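Local coordinates for protein geranylgeranyl pyrophosphate synthase (Corynebacterium glutamicum, PDB 3QQV) that probably joins five-carbon isoprenoid diphosphates by magnesium-dependent prenyl transfer, at residues A76-K81 against D352-V357; G250-L255 against S338-S343. All coordinates share one frame; numbering follows the deposited sequence.

Contact 1: A76-K81 against D352-V357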
loop_
_atom_site.group_PDB
_atom_site.type_symbol
_atom_site.label_atom_id
_atom_site.label_comp_id
_atom_site.label_asym_id
_atom_site.label_seq_id
_atom_site.Cartn_x
_atom_site.Cartn_y
_atom_site.Cartn_z
ATOM N N ALA A 76 30.091 5.287 3.800
ATOM C CA ALA A 76 30.514 6.440 4.618
ATOM C C ALA A 76 30.749 6.053 6.078
ATOM O O ALA A 76 31.642 6.591 6.735
ATOM C CB ALA A 76 29.500 7.590 4.521
ATOM N N ALA A 77 29.966 5.096 6.569
ATOM C CA ALA A 77 30.110 4.597 7.929
ATOM C C ALA A 77 31.197 3.520 8.068
ATOM O O ALA A 77 31.340 2.926 9.138
ATOM C CB ALA A 77 28.776 4.087 8.438
ATOM N N GLN A 78 31.956 3.299 6.991
ATOM C CA GLN A 78 33.055 2.317 6.919
ATOM C C GLN A 78 32.584 0.877 7.113
ATOM O O GLN A 78 33.118 0.140 7.946
ATOM C CB GLN A 78 34.205 2.665 7.882
ATOM C CG GLN A 78 35.127 3.762 7.394
ATOM C CD GLN A 78 36.297 3.996 8.331
ATOM O OE1 GLN A 78 37.438 3.669 8.007
ATOM N NE2 GLN A 78 36.018 4.553 9.506
ATOM N N GLY A 79 31.581 0.492 6.331
ATOM C CA GLY A 79 31.029 -0.853 6.387
ATOM C C GLY A 79 31.895 -1.908 5.719
ATOM O O GLY A 79 31.957 -3.042 6.189
ATOM N N HIS A 80 32.574 -1.534 4.632
ATOM C CA HIS A 80 33.443 -2.454 3.874
ATOM C C HIS A 80 34.681 -2.915 4.666
ATOM O O HIS A 80 35.351 -3.881 4.285
ATOM C CB HIS A 80 33.870 -1.817 2.544
ATOM C CG HIS A 80 34.155 -2.810 1.455
ATOM N ND1 HIS A 80 33.205 -3.195 0.532
ATOM C CD2 HIS A 80 35.284 -3.488 1.138
ATOM C CE1 HIS A 80 33.735 -4.071 -0.303
ATOM N NE2 HIS A 80 34.994 -4.268 0.043
ATOM N N LYS A 81 34.968 -2.218 5.765
ATOM C CA LYS A 81 36.062 -2.573 6.663
ATOM C C LYS A 81 35.547 -3.173 7.975
ATOM O O LYS A 81 36.027 -4.222 8.411
ATOM C CB LYS A 81 36.946 -1.349 6.942
ATOM C CG LYS A 81 37.693 -0.832 5.723
ATOM C CD LYS A 81 38.390 0.482 6.012
ATOM C CE LYS A 81 39.098 1.002 4.772
ATOM N NZ LYS A 81 39.730 2.325 5.010
ATOM N N ASP A 352 34.626 12.727 9.748
ATOM C CA ASP A 352 35.561 11.893 9.016
ATOM C C ASP A 352 34.835 10.867 8.135
ATOM O O ASP A 352 34.228 9.910 8.630
ATOM C CB ASP A 352 36.517 11.193 9.987
ATOM C CG ASP A 352 37.624 10.439 9.278
ATOM O OD1 ASP A 352 38.174 10.967 8.284
ATOM O OD2 ASP A 352 37.944 9.314 9.718
ATOM N N ILE A 353 34.907 11.099 6.828
ATOM C CA ILE A 353 34.367 10.208 5.803
ATOM C C ILE A 353 35.542 9.848 4.897
ATOM O O ILE A 353 36.316 10.737 4.525
ATOM C CB ILE A 353 33.274 10.932 4.953
ATOM C CG1 ILE A 353 32.068 11.291 5.818
ATOM C CG2 ILE A 353 32.829 10.091 3.747
ATOM C CD1 ILE A 353 31.127 12.319 5.183
ATOM N N PRO A 354 35.686 8.555 4.537
ATOM C CA PRO A 354 36.713 8.152 3.567
ATOM C C PRO A 354 36.668 8.982 2.283
ATOM O O PRO A 354 35.581 9.270 1.771
ATOM C CB PRO A 354 36.384 6.676 3.275
ATOM C CG PRO A 354 35.117 6.359 4.048
ATOM C CD PRO A 354 34.993 7.389 5.118
ATOM N N ASP A 355 37.849 9.374 1.800
ATOM C CA ASP A 355 38.017 10.237 0.619
ATOM C C ASP A 355 37.198 9.816 -0.599
ATOM O O ASP A 355 36.548 10.652 -1.235
ATOM C CB ASP A 355 39.495 10.309 0.210
ATOM C CG ASP A 355 40.384 10.900 1.294
ATOM O OD1 ASP A 355 39.893 11.719 2.103
ATOM O OD2 ASP A 355 41.587 10.550 1.323
ATOM N N GLU A 356 37.239 8.520 -0.907
ATOM C CA GLU A 356 36.550 7.949 -2.065
ATOM C C GLU A 356 35.029 8.155 -1.992
ATOM O O GLU A 356 34.406 8.532 -2.988
ATOM C CB GLU A 356 36.871 6.452 -2.222
ATOM C CG GLU A 356 38.314 6.047 -1.883
ATOM C CD GLU A 356 38.484 5.584 -0.437
ATOM O OE1 GLU A 356 38.034 4.462 -0.113
ATOM O OE2 GLU A 356 39.073 6.336 0.373
ATOM N N VAL A 357 34.457 7.927 -0.810
ATOM C CA VAL A 357 33.010 8.050 -0.579
ATOM C C VAL A 357 32.557 9.518 -0.620
ATOM O O VAL A 357 31.541 9.836 -1.249
ATOM C CB VAL A 357 32.587 7.363 0.751
ATOM C CG1 VAL A 357 31.063 7.391 0.942
ATOM C CG2 VAL A 357 33.088 5.926 0.784
HETATM O O HOH W 1 33.035 7.268 8.979
#

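Contact 2: G250-L255 against S338-S343. With DMA (dimethylallyl diphosphate), chain D.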
loop_
_atom_site.group_PDB
_atom_site.type_symbol
_atom_site.label_atom_id
_atom_site.label_comp_id
_atom_site.label_asym_id
_atom_site.label_seq_id
_atom_site.Cartn_x
_atom_site.Cartn_y
_atom_site.Cartn_z
ATOM N N GLY A 250 18.497 17.025 -1.071
ATOM C CA GLY A 250 17.172 16.462 -1.376
ATOM C C GLY A 250 16.145 17.498 -1.792
ATOM O O GLY A 250 15.383 17.280 -2.742
ATOM N N ILE A 251 16.132 18.630 -1.095
ATOM C CA ILE A 251 15.257 19.752 -1.467
ATOM C C ILE A 251 15.664 20.324 -2.835
ATOM O O ILE A 251 14.817 20.490 -3.716
ATOM C CB ILE A 251 15.224 20.840 -0.373
ATOM C CG1 ILE A 251 14.482 20.307 0.862
ATOM C CG2 ILE A 251 14.539 22.133 -0.882
ATOM C CD1 ILE A 251 14.714 21.117 2.109
ATOM N N ALA A 252 16.964 20.568 -3.011
ATOM C CA ALA A 252 17.520 21.030 -4.285
ATOM C C ALA A 252 17.183 20.079 -5.435
ATOM O O ALA A 252 16.820 20.525 -6.529
ATOM C CB ALA A 252 19.028 21.228 -4.160
ATOM N N PHE A 253 17.257 18.775 -5.164
ATOM C CA PHE A 253 16.880 17.739 -6.125
ATOM C C PHE A 253 15.434 17.901 -6.603
ATOM O O PHE A 253 15.163 17.812 -7.803
ATOM C CB PHE A 253 17.099 16.347 -5.507
ATOM C CG PHE A 253 16.601 15.199 -6.349
ATOM C CD1 PHE A 253 17.386 14.669 -7.364
ATOM C CD2 PHE A 253 15.359 14.614 -6.096
ATOM C CE1 PHE A 253 16.936 13.584 -8.131
ATOM C CE2 PHE A 253 14.898 13.540 -6.863
ATOM C CZ PHE A 253 15.694 13.024 -7.883
ATOM N N GLN A 254 14.516 18.135 -5.669
ATOM C CA GLN A 254 13.119 18.361 -6.010
ATOM C C GLN A 254 12.919 19.659 -6.786
ATOM O O GLN A 254 12.177 19.681 -7.763
ATOM C CB GLN A 254 12.229 18.366 -4.760
ATOM C CG GLN A 254 10.725 18.455 -5.063
ATOM C CD GLN A 254 10.263 17.413 -6.060
ATOM O OE1 GLN A 254 10.569 16.235 -5.918
ATOM N NE2 GLN A 254 9.533 17.844 -7.081
ATOM N N LEU A 255 13.575 20.728 -6.336
ATOM C CA LEU A 255 13.527 22.014 -7.037
ATOM C C LEU A 255 14.029 21.895 -8.473
ATOM O O LEU A 255 13.425 22.468 -9.386
ATOM C CB LEU A 255 14.277 23.114 -6.269
ATOM C CG LEU A 255 13.745 23.524 -4.891
ATOM C CD1 LEU A 255 14.663 24.533 -4.233
ATOM C CD2 LEU A 255 12.325 24.064 -4.961
ATOM N N SER A 338 21.467 26.314 -6.067
ATOM C CA SER A 338 22.902 26.550 -5.916
ATOM C C SER A 338 23.307 26.721 -4.453
ATOM O O SER A 338 24.322 26.171 -4.021
ATOM C CB SER A 338 23.329 27.766 -6.738
ATOM O OG SER A 338 23.017 27.566 -8.104
ATOM N N GLN A 339 22.505 27.471 -3.702
ATOM C CA GLN A 339 22.737 27.708 -2.284
ATOM C C GLN A 339 22.665 26.413 -1.491
ATOM O O GLN A 339 23.523 26.159 -0.656
ATOM C CB GLN A 339 21.710 28.701 -1.732
ATOM C CG GLN A 339 22.002 30.168 -2.060
ATOM C CD GLN A 339 20.784 31.076 -1.879
ATOM O OE1 GLN A 339 19.682 30.616 -1.564
ATOM N NE2 GLN A 339 20.982 32.375 -2.088
ATOM N N LEU A 340 21.648 25.599 -1.775
ATOM C CA LEU A 340 21.425 24.336 -1.075
ATOM C C LEU A 340 22.462 23.268 -1.416
ATOM O O LEU A 340 22.846 22.470 -0.546
ATOM C CB LEU A 340 20.014 23.810 -1.350
ATOM C CG LEU A 340 18.827 24.579 -0.749
ATOM C CD1 LEU A 340 17.553 24.193 -1.483
ATOM C CD2 LEU A 340 18.678 24.366 0.752
ATOM N N THR A 341 22.907 23.250 -2.673
ATOM C CA THR A 341 23.967 22.351 -3.102
ATOM C C THR A 341 25.256 22.683 -2.350
ATOM O O THR A 341 25.908 21.787 -1.814
ATOM C CB THR A 341 24.187 22.397 -4.632
ATOM O OG1 THR A 341 22.938 22.166 -5.295
ATOM C CG2 THR A 341 25.180 21.333 -5.084
ATOM N N GLU A 342 25.579 23.973 -2.267
ATOM C CA GLU A 342 26.780 24.425 -1.573
ATOM C C GLU A 342 26.767 24.110 -0.068
ATOM O O GLU A 342 27.775 23.653 0.477
ATOM C CB GLU A 342 27.022 25.919 -1.827
ATOM C CG GLU A 342 28.443 26.396 -1.488
ATOM C CD GLU A 342 28.675 27.879 -1.785
ATOM O OE1 GLU A 342 29.856 28.286 -1.879
ATOM O OE2 GLU A 342 27.689 28.637 -1.923
ATOM N N SER A 343 25.633 24.332 0.597
ATOM C CA SER A 343 25.536 24.019 2.029
ATOM C C SER A 343 25.465 22.510 2.290
ATOM O O SER A 343 25.968 22.034 3.304
ATOM C CB SER A 343 24.351 24.730 2.680
ATOM O OG SER A 343 23.132 24.368 2.058
HETATM C C1 DMA D . 10.895 10.435 -8.659
HETATM O O1 DMA D . 12.257 10.142 -8.410
HETATM C C2 DMA D . 10.734 11.912 -8.649
HETATM C C3 DMA D . 10.564 12.581 -7.532
HETATM C C4 DMA D . 10.527 11.890 -6.230
HETATM C C5 DMA D . 10.436 14.061 -7.600
HETATM P PA DMA D . 13.238 9.597 -9.499
HETATM O O1A DMA D . 14.378 9.071 -8.761
HETATM O O2A DMA D . 13.411 10.748 -10.377
HETATM O O3A DMA D . 12.465 8.427 -10.279
HETATM P PB DMA D . 13.047 7.152 -11.007
HETATM O O1B DMA D . 12.270 7.103 -12.231
HETATM O O2B DMA D . 12.775 6.019 -10.116
HETATM O O3B DMA D . 14.488 7.344 -11.161
#

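Contact 1: A76-K81 against D352-V357
Ala76 meets Ile353, Pro354 and Val357 without a single direct hydrogen bond crossing between the segments; the polar link is one water, which donates a hydrogen to Ala76 O at 2.7 Å and the other to Asp352 O at 2.9 Å. Ala76 ends helix 65-76 in a Schellman motif, with Gln78, at positive phi (63°), as its C-prime residue; Gly79 N returns to Phe74 O and Gln78 N to Leu75 O. Residues 352-354 lead into helix 355-369, with Pro354 at its N-cap position, so the end of one helix meets the start of another. The side-chain contacts are mostly apolar. Val357 swings CG1 anti to its backbone N (chi1 -175°), which lays this methyl 3.9 Å from Ala76 CB and beside the backbone of the same alanine. Ile353 adds its CG2 branch, 4.2 Å from Ala76 CB, and Leu238 of helix 236-263 touches Ile353 as well. Val357 also packs on Leu75. The proline ring lies against the turn at two points: Pro354 CG is 4.2 Å from Gln78 CG, the aliphatic part of that side chain, while Pro354 CD stands 3.8 Å from Ala76 O, the carbonyl oxygen that also receives the water.

Contact 2: G250-L255 against S338-S343
Leu340 is the first residue of 338-343 to touch helix 250-255, and it carries most of the contact. Its CG stands anti to the carbonyl carbon (chi1 -69°), and the CD1 branch points to two side chains one turn apart, Ile251 and Leu255. Ile251 CG2 meets Leu340 CD1 at 3.7 Å, the two side chains slanting across each other; Leu255 CD1 comes to 4.0 Å from Leu340 CD1, with the side chains at about a right angle. Nearer the backbone, Leu340 CB rests 3.9 Å from Ala252 CB; the axes of the two short segments are 8.8 Å apart at closest approach. They run nearly antiparallel, at 152°, and belong to two helices of the all-helical prenyl synthase fold; on another side of helix 236-263, the ring edge of Phe253 lies near O2A of the bound dimethylallyl diphosphate. Thr341 follows at the margin, its OG1 4.2 Å from Ala252 CB, a mere van der Waals neighbour. That hydroxyl is hydrogen-bonded to Ile337 O within its own helix and to Thr369 OG1 of helix 355-369, whose Thr369 also packs on Ala252. Ser343, a turn beyond Leu340, does not touch 250-255, but its OG is hydrogen-bonded to Asp248 OD2 on helix 236-263.

How the contacts relate
Contact 2 is nested in the chain within the loop closed by contact 1, and their centres lie 23 Å apart, with about 11 Å between nearest atoms. Two helices tie them together. Helix 236-263 supplies Leu238 beside Ile353 of contact 1 and, further along, all of 250-255; helix 355-369 starts in contact 1 and reaches Ala252 and Thr341 of contact 2 through Thr369 at its end. Contact 1 lies toward the periphery, away from the metal site. Contact 2 is deeper: Phe253 of 250-255 has its ring edge near one dimethylallyl diphosphate, and the side chain of Leu255 is about 11 Å from a second one and about 11 Å from that of Asp194, a magnesium ligand.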